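Side-chain contacts in oxidized polyvinyl alcohol hydrolase (Pseudomonas sp. VM15C, PDB 3WWC), which hydrolyses beta-diketones such as 4,6-nonanedione and oxidized polyvinyl alcohol, the latter as the second step in polyvinyl alcohol degradation: residues A29-E32 and L37-D40; R220-A225 and K229-R234; N284-S287 and V293-A296; M304-Q307 and E312-R315. The protein carries 1 engineered substitution. All coordinates share one frame; numbering follows the deposited sequence.

Contact 1 of 4, residues A29-E32 and L37-D40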
loop_
_atom_site.group_PDB
_atom_site.type_symbol
_atom_site.label_atom_id
_atom_site.label_comp_id
_atom_site.label_asym_id
_atom_site.label_seq_id
_atom_site.Cartn_x
_atom_site.Cartn_y
_atom_site.Cartn_z
ATOM N N ALA A 29 -13.411 10.903 21.172
ATOM C CA ALA A 29 -14.291 11.933 21.716
ATOM C C ALA A 29 -13.875 13.347 21.504
ATOM O O ALA A 29 -12.742 13.750 21.862
ATOM C CB ALA A 29 -14.496 11.706 23.203
ATOM N N GLY A 30 -14.799 14.102 20.939
ATOM C CA GLY A 30 -14.571 15.508 20.723
ATOM C C GLY A 30 -13.793 15.852 19.472
ATOM O O GLY A 30 -13.581 17.046 19.207
ATOM N N TYR A 31 -13.366 14.848 18.703
ATOM C CA TYR A 31 -12.608 15.170 17.497
ATOM C C TYR A 31 -13.522 15.704 16.417
ATOM O O TYR A 31 -14.529 15.094 16.085
ATOM C CB TYR A 31 -11.813 13.931 16.991
ATOM C CG TYR A 31 -10.697 14.330 16.011
ATOM C CD1 TYR A 31 -10.937 14.335 14.624
ATOM C CD2 TYR A 31 -9.481 14.795 16.483
ATOM C CE1 TYR A 31 -9.984 14.797 13.717
ATOM C CE2 TYR A 31 -8.517 15.279 15.586
ATOM C CZ TYR A 31 -8.785 15.271 14.227
ATOM O OH TYR A 31 -7.844 15.809 13.373
ATOM N N GLU A 32 -13.175 16.834 15.831
ATOM C CA GLU A 32 -14.038 17.417 14.820
ATOM C C GLU A 32 -13.375 17.267 13.461
ATOM O O GLU A 32 -12.458 18.000 13.160
ATOM C CB GLU A 32 -14.238 18.903 15.110
ATOM C CG GLU A 32 -14.482 19.194 16.582
ATOM C CD GLU A 32 -14.703 20.673 16.859
ATOM O OE1 GLU A 32 -15.879 21.095 16.879
ATOM O OE2 GLU A 32 -13.701 21.406 17.051
ATOM N N LEU A 37 -6.888 19.553 5.827
ATOM C CA LEU A 37 -5.965 19.024 6.812
ATOM C C LEU A 37 -6.547 18.846 8.203
ATOM O O LEU A 37 -7.172 19.802 8.730
ATOM C CB LEU A 37 -4.743 19.933 6.912
ATOM C CG LEU A 37 -3.678 19.461 7.896
ATOM C CD1 LEU A 37 -3.016 18.160 7.448
ATOM C CD2 LEU A 37 -2.590 20.559 7.940
ATOM N N ASN A 38 -6.410 17.633 8.774
ATOM C CA ASN A 38 -6.874 17.317 10.145
ATOM C C ASN A 38 -5.630 17.014 10.933
ATOM O O ASN A 38 -4.802 16.221 10.485
ATOM C CB ASN A 38 -7.749 16.056 10.090
ATOM C CG ASN A 38 -9.093 16.334 9.442
ATOM O OD1 ASN A 38 -10.069 16.558 10.154
ATOM N ND2 ASN A 38 -9.147 16.374 8.112
ATOM N N VAL A 39 -5.462 17.621 12.102
ATOM C CA VAL A 39 -4.264 17.409 12.898
ATOM C C VAL A 39 -4.607 16.957 14.304
ATOM O O VAL A 39 -5.795 16.958 14.676
ATOM C CB VAL A 39 -3.383 18.706 13.004
ATOM C CG1 VAL A 39 -2.983 19.178 11.604
ATOM C CG2 VAL A 39 -4.164 19.808 13.712
ATOM N N ASP A 40 -3.600 16.576 15.078
ATOM C CA ASP A 40 -3.769 16.106 16.463
ATOM C C ASP A 40 -4.801 15.007 16.675
ATOM O O ASP A 40 -5.515 14.945 17.712
ATOM C CB ASP A 40 -4.068 17.313 17.370
ATOM C CG ASP A 40 -2.918 18.280 17.387
ATOM O OD1 ASP A 40 -1.765 17.805 17.306
ATOM O OD2 ASP A 40 -3.168 19.494 17.499
HETATM O O HOH W 1 -9.957 18.191 12.354
#

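Contact 2 of 4, residues R220-A225 and K229-R234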
loop_
_atom_site.group_PDB
_atom_site.type_symbol
_atom_site.label_atom_id
_atom_site.label_comp_id
_atom_site.label_asym_id
_atom_site.label_seq_id
_atom_site.Cartn_x
_atom_site.Cartn_y
_atom_site.Cartn_z
ATOM N N ARG A 220 16.327 -11.822 -2.593
ATOM C CA ARG A 220 16.192 -11.698 -4.052
ATOM C C ARG A 220 16.429 -13.083 -4.648
ATOM O O ARG A 220 15.685 -13.562 -5.491
ATOM C CB ARG A 220 17.242 -10.709 -4.526
ATOM C CG ARG A 220 17.113 -10.192 -5.937
ATOM C CD ARG A 220 18.386 -9.433 -6.295
ATOM N NE ARG A 220 18.123 -8.401 -7.277
ATOM C CZ ARG A 220 19.057 -7.586 -7.749
ATOM N NH1 ARG A 220 20.328 -7.709 -7.298
ATOM N NH2 ARG A 220 18.719 -6.655 -8.647
ATOM N N ALA A 221 17.447 -13.769 -4.154
ATOM C CA ALA A 221 17.713 -15.108 -4.676
ATOM C C ALA A 221 16.674 -16.148 -4.343
ATOM O O ALA A 221 16.475 -17.078 -5.105
ATOM C CB ALA A 221 19.095 -15.605 -4.173
ATOM N N ALA A 222 16.041 -16.042 -3.169
ATOM C CA ALA A 222 15.052 -17.004 -2.769
ATOM C C ALA A 222 13.861 -16.989 -3.707
ATOM O O ALA A 222 13.296 -18.034 -3.995
ATOM C CB ALA A 222 14.570 -16.690 -1.346
ATOM N N VAL A 223 13.442 -15.798 -4.143
ATOM C CA VAL A 223 12.278 -15.779 -5.036
ATOM C C VAL A 223 12.708 -16.245 -6.432
ATOM O O VAL A 223 11.947 -16.945 -7.099
ATOM C CB VAL A 223 11.674 -14.366 -5.120
ATOM C CG1 VAL A 223 10.530 -14.340 -6.139
ATOM C CG2 VAL A 223 11.188 -13.927 -3.739
ATOM N N ALA A 224 13.897 -15.842 -6.874
ATOM C CA ALA A 224 14.365 -16.286 -8.198
ATOM C C ALA A 224 14.442 -17.806 -8.242
ATOM O O ALA A 224 14.206 -18.404 -9.282
ATOM C CB ALA A 224 15.718 -15.696 -8.499
ATOM N N ALA A 225 14.760 -18.452 -7.125
ATOM C CA ALA A 225 14.842 -19.914 -7.101
ATOM C C ALA A 225 13.485 -20.609 -6.997
ATOM O O ALA A 225 13.342 -21.779 -7.339
ATOM C CB ALA A 225 15.711 -20.342 -5.961
ATOM N N LYS A 229 6.277 -19.854 -5.700
ATOM C CA LYS A 229 5.772 -20.278 -4.419
ATOM C C LYS A 229 5.362 -19.118 -3.515
ATOM O O LYS A 229 5.716 -17.968 -3.767
ATOM C CB LYS A 229 6.807 -21.120 -3.739
ATOM C CG LYS A 229 7.919 -20.366 -3.325
ATOM C CD LYS A 229 7.920 -20.507 -1.828
ATOM C CE LYS A 229 9.171 -21.170 -1.322
ATOM N NZ LYS A 229 9.038 -21.090 0.174
ATOM N N ILE A 230 4.619 -19.445 -2.479
ATOM C CA ILE A 230 4.245 -18.443 -1.503
ATOM C C ILE A 230 5.422 -18.278 -0.550
ATOM O O ILE A 230 5.871 -19.217 0.106
ATOM C CB ILE A 230 2.973 -18.844 -0.771
ATOM C CG1 ILE A 230 1.787 -18.741 -1.749
ATOM C CG2 ILE A 230 2.688 -17.872 0.396
ATOM C CD1 ILE A 230 0.515 -19.450 -1.222
ATOM N N HIS A 231 5.947 -17.063 -0.490
ATOM C CA HIS A 231 7.073 -16.717 0.380
ATOM C C HIS A 231 6.599 -15.898 1.564
ATOM O O HIS A 231 5.757 -14.992 1.441
ATOM C CB HIS A 231 8.088 -15.834 -0.346
ATOM C CG HIS A 231 8.807 -16.535 -1.446
ATOM N ND1 HIS A 231 10.017 -17.179 -1.244
ATOM C CD2 HIS A 231 8.456 -16.759 -2.735
ATOM C CE1 HIS A 231 10.369 -17.775 -2.371
ATOM N NE2 HIS A 231 9.451 -17.534 -3.285
ATOM N N GLN A 232 7.089 -16.267 2.733
ATOM C CA GLN A 232 6.821 -15.493 3.951
ATOM C C GLN A 232 7.546 -14.163 3.805
ATOM O O GLN A 232 8.423 -14.007 2.964
ATOM C CB GLN A 232 7.393 -16.235 5.162
ATOM C CG GLN A 232 6.776 -17.626 5.340
ATOM C CD GLN A 232 5.308 -17.548 5.659
ATOM O OE1 GLN A 232 4.892 -16.737 6.487
ATOM N NE2 GLN A 232 4.512 -18.362 4.997
ATOM N N GLY A 233 7.171 -13.169 4.608
ATOM C CA GLY A 233 7.898 -11.896 4.558
ATOM C C GLY A 233 7.679 -11.028 5.792
ATOM O O GLY A 233 6.628 -11.101 6.439
ATOM N N ARG A 234 8.658 -10.156 6.052
ATOM C CA ARG A 234 8.618 -9.255 7.191
ATOM C C ARG A 234 7.544 -8.202 7.036
ATOM O O ARG A 234 7.259 -7.499 8.006
ATOM C CB ARG A 234 9.999 -8.596 7.399
ATOM C CG ARG A 234 11.060 -9.636 7.767
ATOM C CD ARG A 234 12.382 -9.007 8.129
ATOM N NE ARG A 234 13.074 -8.541 6.925
ATOM C CZ ARG A 234 13.566 -7.326 6.702
ATOM N NH1 ARG A 234 13.443 -6.346 7.581
ATOM N NH2 ARG A 234 14.248 -7.096 5.575
#

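Contact 3 of 4, residues N284-S287 and V293-A296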
loop_
_atom_site.group_PDB
_atom_site.type_symbol
_atom_site.label_atom_id
_atom_site.label_comp_id
_atom_site.label_asym_id
_atom_site.label_seq_id
_atom_site.Cartn_x
_atom_site.Cartn_y
_atom_site.Cartn_z
ATOM N N ASN A 284 1.809 -13.847 -5.640
ATOM C CA ASN A 284 1.619 -15.289 -5.432
ATOM C C ASN A 284 0.717 -15.501 -4.212
ATOM O O ASN A 284 -0.202 -16.334 -4.225
ATOM C CB ASN A 284 2.981 -15.961 -5.154
ATOM C CG ASN A 284 3.902 -15.937 -6.366
ATOM O OD1 ASN A 284 3.500 -15.555 -7.469
ATOM N ND2 ASN A 284 5.140 -16.374 -6.171
ATOM N N PHE A 285 0.946 -14.730 -3.154
ATOM C CA PHE A 285 0.127 -14.914 -1.973
ATOM C C PHE A 285 -1.306 -14.540 -2.220
ATOM O O PHE A 285 -2.221 -15.304 -1.869
ATOM C CB PHE A 285 0.675 -14.077 -0.803
ATOM C CG PHE A 285 -0.192 -14.117 0.411
ATOM C CD1 PHE A 285 -0.056 -15.141 1.325
ATOM C CD2 PHE A 285 -1.207 -13.170 0.587
ATOM C CE1 PHE A 285 -0.928 -15.239 2.395
ATOM C CE2 PHE A 285 -2.086 -13.261 1.661
ATOM C CZ PHE A 285 -1.945 -14.290 2.551
ATOM N N PHE A 286 -1.532 -13.369 -2.831
ATOM C CA PHE A 286 -2.917 -12.937 -3.003
ATOM C C PHE A 286 -3.660 -13.738 -4.063
ATOM O O PHE A 286 -4.846 -13.946 -3.940
ATOM C CB PHE A 286 -2.980 -11.419 -3.290
ATOM C CG PHE A 286 -2.640 -10.594 -2.090
ATOM C CD1 PHE A 286 -3.475 -10.625 -0.957
ATOM C CD2 PHE A 286 -1.513 -9.755 -2.089
ATOM C CE1 PHE A 286 -3.187 -9.827 0.164
ATOM C CE2 PHE A 286 -1.225 -8.954 -0.974
ATOM C CZ PHE A 286 -2.062 -8.990 0.153
ATOM N N SER A 287 -2.961 -14.208 -5.083
ATOM C CA SER A 287 -3.627 -15.003 -6.075
ATOM C C SER A 287 -4.092 -16.318 -5.510
ATOM O O SER A 287 -5.161 -16.788 -5.899
ATOM C CB SER A 287 -2.690 -15.278 -7.260
ATOM O OG SER A 287 -2.465 -14.082 -7.929
ATOM N N VAL A 293 -9.357 -11.370 -5.447
ATOM C CA VAL A 293 -9.106 -11.201 -6.879
ATOM C C VAL A 293 -7.759 -10.474 -6.905
ATOM O O VAL A 293 -7.648 -9.407 -6.321
ATOM C CB VAL A 293 -10.165 -10.297 -7.542
ATOM C CG1 VAL A 293 -9.744 -9.908 -8.971
ATOM C CG2 VAL A 293 -11.512 -11.015 -7.583
ATOM N N HIS A 294 -6.732 -11.055 -7.523
ATOM C CA HIS A 294 -5.468 -10.362 -7.629
ATOM C C HIS A 294 -5.232 -9.975 -9.073
ATOM O O HIS A 294 -5.373 -10.802 -9.972
ATOM C CB HIS A 294 -4.294 -11.241 -7.168
ATOM C CG HIS A 294 -2.992 -10.508 -7.214
ATOM N ND1 HIS A 294 -2.204 -10.469 -8.353
ATOM C CD2 HIS A 294 -2.475 -9.595 -6.362
ATOM C CE1 HIS A 294 -1.263 -9.556 -8.192
ATOM N NE2 HIS A 294 -1.397 -9.009 -6.994
ATOM N N VAL A 295 -4.884 -8.714 -9.298
ATOM C CA VAL A 295 -4.590 -8.242 -10.626
ATOM C C VAL A 295 -3.082 -7.865 -10.643
ATOM O O VAL A 295 -2.637 -7.073 -9.792
ATOM C CB VAL A 295 -5.441 -7.013 -10.995
ATOM C CG1 VAL A 295 -5.029 -6.553 -12.387
ATOM C CG2 VAL A 295 -6.972 -7.324 -10.970
ATOM N N ALA A 296 -2.301 -8.476 -11.554
ATOM C CA ALA A 296 -0.887 -8.180 -11.675
ATOM C C ALA A 296 -0.703 -7.221 -12.840
ATOM O O ALA A 296 -1.037 -7.558 -13.979
ATOM C CB ALA A 296 -0.116 -9.501 -11.914
#

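Contact 4 of 4, residues M304-Q307 and E312-R315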
loop_
_atom_site.group_PDB
_atom_site.type_symbol
_atom_site.label_atom_id
_atom_site.label_comp_id
_atom_site.label_asym_id
_atom_site.label_seq_id
_atom_site.Cartn_x
_atom_site.Cartn_y
_atom_site.Cartn_z
ATOM N N MET A 304 8.625 4.820 -9.181
ATOM C CA MET A 304 8.001 6.111 -8.898
ATOM C C MET A 304 6.532 5.913 -9.219
ATOM O O MET A 304 6.152 4.846 -9.674
ATOM C CB MET A 304 8.589 7.228 -9.770
ATOM C CG MET A 304 8.632 6.888 -11.192
ATOM S SD MET A 304 9.765 8.006 -12.151
ATOM C CE MET A 304 9.559 9.434 -11.415
ATOM N N TRP A 305 5.701 6.884 -8.921
ATOM C CA TRP A 305 4.287 6.697 -9.243
ATOM C C TRP A 305 4.193 6.496 -10.743
ATOM O O TRP A 305 4.932 7.129 -11.492
ATOM C CB TRP A 305 3.506 7.961 -8.876
ATOM C CG TRP A 305 2.027 7.692 -8.799
ATOM C CD1 TRP A 305 1.101 7.710 -9.845
ATOM C CD2 TRP A 305 1.337 7.232 -7.652
ATOM N NE1 TRP A 305 -0.100 7.275 -9.385
ATOM C CE2 TRP A 305 0.009 6.968 -8.040
ATOM C CE3 TRP A 305 1.715 7.018 -6.326
ATOM C CZ2 TRP A 305 -0.965 6.474 -7.146
ATOM C CZ3 TRP A 305 0.773 6.538 -5.429
ATOM C CH2 TRP A 305 -0.577 6.261 -5.849
ATOM N N PRO A 306 3.261 5.669 -11.219
ATOM C CA PRO A 306 3.040 5.392 -12.655
ATOM C C PRO A 306 3.133 6.715 -13.414
ATOM O O PRO A 306 2.433 7.679 -13.090
ATOM C CB PRO A 306 1.629 4.804 -12.656
ATOM C CG PRO A 306 1.765 3.840 -11.436
ATOM C CD PRO A 306 2.417 4.788 -10.381
ATOM N N GLN A 307 4.009 6.726 -14.431
ATOM C CA GLN A 307 4.308 7.943 -15.162
ATOM C C GLN A 307 3.615 8.093 -16.490
ATOM O O GLN A 307 3.360 9.236 -16.926
ATOM C CB GLN A 307 5.816 8.021 -15.416
ATOM C CG GLN A 307 6.646 8.143 -14.132
ATOM C CD GLN A 307 6.451 9.469 -13.441
ATOM O OE1 GLN A 307 5.908 9.534 -12.324
ATOM N NE2 GLN A 307 6.876 10.543 -14.080
ATOM N N GLU A 312 -5.045 8.738 -16.218
ATOM C CA GLU A 312 -5.833 7.646 -16.815
ATOM C C GLU A 312 -5.598 6.369 -15.987
ATOM O O GLU A 312 -6.526 5.613 -15.734
ATOM C CB GLU A 312 -5.407 7.323 -18.252
ATOM C CG GLU A 312 -5.780 8.391 -19.266
ATOM C CD GLU A 312 -5.274 7.960 -20.639
ATOM O OE1 GLU A 312 -5.437 6.778 -21.017
ATOM O OE2 GLU A 312 -4.686 8.832 -21.314
ATOM N N PHE A 313 -4.357 6.129 -15.564
ATOM C CA PHE A 313 -4.074 4.944 -14.767
ATOM C C PHE A 313 -4.779 4.993 -13.418
ATOM O O PHE A 313 -5.406 4.024 -13.001
ATOM C CB PHE A 313 -2.558 4.765 -14.527
ATOM C CG PHE A 313 -2.271 3.622 -13.623
ATOM C CD1 PHE A 313 -2.292 2.328 -14.127
ATOM C CD2 PHE A 313 -2.077 3.851 -12.254
ATOM C CE1 PHE A 313 -2.119 1.222 -13.269
ATOM C CE2 PHE A 313 -1.908 2.738 -11.388
ATOM C CZ PHE A 313 -1.934 1.457 -11.913
ATOM N N ASN A 314 -4.721 6.131 -12.728
ATOM C CA ASN A 314 -5.357 6.256 -11.430
ATOM C C ASN A 314 -6.847 5.997 -11.548
ATOM O O ASN A 314 -7.436 5.298 -10.714
ATOM C CB ASN A 314 -5.161 7.641 -10.795
ATOM C CG ASN A 314 -3.730 7.931 -10.374
ATOM O OD1 ASN A 314 -2.850 7.082 -10.481
ATOM N ND2 ASN A 314 -3.504 9.160 -9.865
ATOM N N ARG A 315 -7.476 6.551 -12.592
ATOM C CA ARG A 315 -8.937 6.370 -12.739
ATOM C C ARG A 315 -9.234 4.916 -13.044
ATOM O O ARG A 315 -10.156 4.313 -12.460
ATOM C CB ARG A 315 -9.466 7.198 -13.923
ATOM C CG ARG A 315 -9.474 8.682 -13.672
ATOM C CD ARG A 315 -10.188 9.442 -14.857
ATOM N NE ARG A 315 -9.440 9.446 -16.106
ATOM C CZ ARG A 315 -8.572 10.396 -16.470
ATOM N NH1 ARG A 315 -8.294 11.428 -15.662
ATOM N NH2 ARG A 315 -8.075 10.332 -17.685
#

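Contact 1 of 4, residues A29-E32 and L37-D40
Tyr-31 points its phenol end-on at the backbone of strand 36-43, and the fit of residues 29-32 against residues 37-40 rests mainly on that one ring. Its side chain turns CG anti to the backbone N (chi1 -163°), which carries the ring out of the loop and across to the strand. There Tyr-31 OH donates to Val-39 O at 2.7 Å. The hydroxyl sits above the plane of the peptide carbonyl, 40° out of it, and not on a lone pair, while the carbonyl oxygen itself lies in the plane of the ring, at its edge. Further along this edge, Tyr-31 CE2 comes to 3.7 Å from Asp-40 O.

Asn-38 meets the phenol with its aliphatic part: its CB is 3.3 Å from Tyr-31 OH. The ring and the amide cross obliquely; their planes are 35° apart, and Asn-38 OD1 lies at the edge of the ring, near its plane, not over a face. The amide oxygen turns instead to a water, which donates to Asn-38 OD1 at 2.7 Å and to Glu-32 O at 2.6 Å and reaches Tyr-31 OH only weakly. Asn-38 OD1 has a further partner in the backbone N of Lys-34, between the two segments.

The contact lies at the surface, on the outermost strand at one end of the large mixed sheet. Asn-38 pairs through its backbone with Phe-50 of the antiparallel neighbour 46-53, and the Tyr-31 ring makes an edge-to-face contact with Phe-41 further along strand 36-43.

Contact 2 of 4, residues R220-A225 and K229-R234
Helix 216-225 is covered on one side by the chain that follows it, where His-231 lays its imidazole against Ala-222 and Val-223. The main interaction is a CH-pi contact: Val-223 CG2 stands 4.0 Å from the centroid of the His-231 ring and only 7° off the ring normal, almost exactly over its centre. CG2 gets there because it is anti to the carbonyl carbon of its own residue, beside the backbone N. On the opposite face of the imidazole lies Lys-229 CD, 3.6 Å above the plane, so the ring is sandwiched between two aliphatic groups. Ala-222 O approaches His-231 CE1 to 3.4 Å from an oblique direction.

In the alpha/beta-hydrolase fold of this enzyme, both segments belong to the long connection between strands 196-200 and 247-253, which are neighbours in the central sheet. The helix faces further elements there: Val-223 also touches Pro-277 of helix 275-288, and Arg-220 forms a salt bridge with Asp-274 at the end of strand 269-274.

The imidazole is tied down at its polar end as well, since His-231 NE2 bonds to Ala-226 O, between the two segments. A leucine in its place would probably leave Ala-226 O without this mate and give up the flat surface on which Val-223 and Lys-229 close from both faces. Beyond the ring, Lys-229 NZ pairs with Asp-209, and the backbone oxygen of His-231 accepts from Trp-204 NE1.

Contact 3 of 4, residues N284-S287 and V293-A296
Nonpolar contact comes first: Phe-286 CB packs on His-294 CD2 at 3.6 Å, joining helix 275-288 to strand 292-298 of the central sheet. A chi1 close to 180° (-177°) extends the His-294 imidazole from the strand toward the helix. The Phe-286 ring itself leads away, to Val-249 and to Leu-187 and Leu-188 of helix 178-189.

Polar atoms meet the same histidine without bonding across the contact. Ser-287 OG lies 3.5 Å from His-294 CB and 3.6 Å from His-294 ND1, but its hydrogen bond is with Ser-283 O, one helical turn back.

The hydrogen bonds of the imidazole go to neighbouring parts of the sheet instead. NE2 pairs with Thr-251 OG1 on the parallel neighbour 247-253, and ND1 with Gly-347 O, just past strand 343-346. A leucine here would probably leave Thr-251 OG1 and Gly-347 O without these mates and lose the contact of CD2 with Phe-286 CB.

With both ring nitrogens engaged, rotation of the imidazole is fixed, and the helix segment meets chiefly its carbon atoms, close to Ser-283, a residue assigned to the charge relay by similarity.

Contact 4 of 4, residues M304-Q307 and E312-R315
Trp-305 NE1 donates to Asn-314 OD1 at 3.0 Å, the sole hydrogen bond between these segments, and a nearly straight one at 163°. In this alpha/beta hydrolase it ties helix 310-322 to the loop after strand 292-298, the loop that also carries His-303 of the butanoic acid pocket. The acceptor lies in the plane of the indole, at its edge, and the donor lies in the carbonyl plane of the amide, on a lone pair. Ring and amide planes stand 87° apart, almost perpendicular, yet the bond lies close to both. The first torsion of Trp-305, at -163°, swings the indole toward the helix and brings NE1 within reach. The other end of the amide, Asn-314 ND2, has a weak hydrogen bond to Gly-85 O, giving this buried side chain a second hold.

Beside the polar link runs an apolar one. Pro-306 CD lies over one face of the Trp-305 indole, 3.2 Å above the plane and offset toward the rim, and the rest of the proline ring turns to Phe-313, whose own ring is stacked with Tyr-342. Ile-200 of strand 196-200 touches both Trp-305 and Pro-306. Two proline atoms reach the Phe-313 ring from an oblique direction: Pro-306 CB meets Phe-313 CD2 at 3.8 Å, and Pro-306 CG meets Phe-313 CE2, also at 3.8 Å.

Contacts 2 and 3 adjoin, with centres 15 Å apart: Lys-229 O and Asn-284 ND2 lie 2.9 Å apart in a probable hydrogen bond, and Ile-230 packs on Phe-285. The side chain of Ser-283, assigned to the charge relay by similarity, is about 3 Å from that of His-294 (contact 3) and about 9 Å from that of Val-223 (contact 2). Contact 4 follows contact 3 without touching it, nearest atoms about 8 Å apart. Its Trp-305 side chain is about 8 Å from the engineered Ala-177, a charge-relay position by similarity, and about 11 Å from a bound butanoic acid. Contact 1 stands apart, its centre 31 to 42 Å from the others, although it shares the large sheet with contact 3.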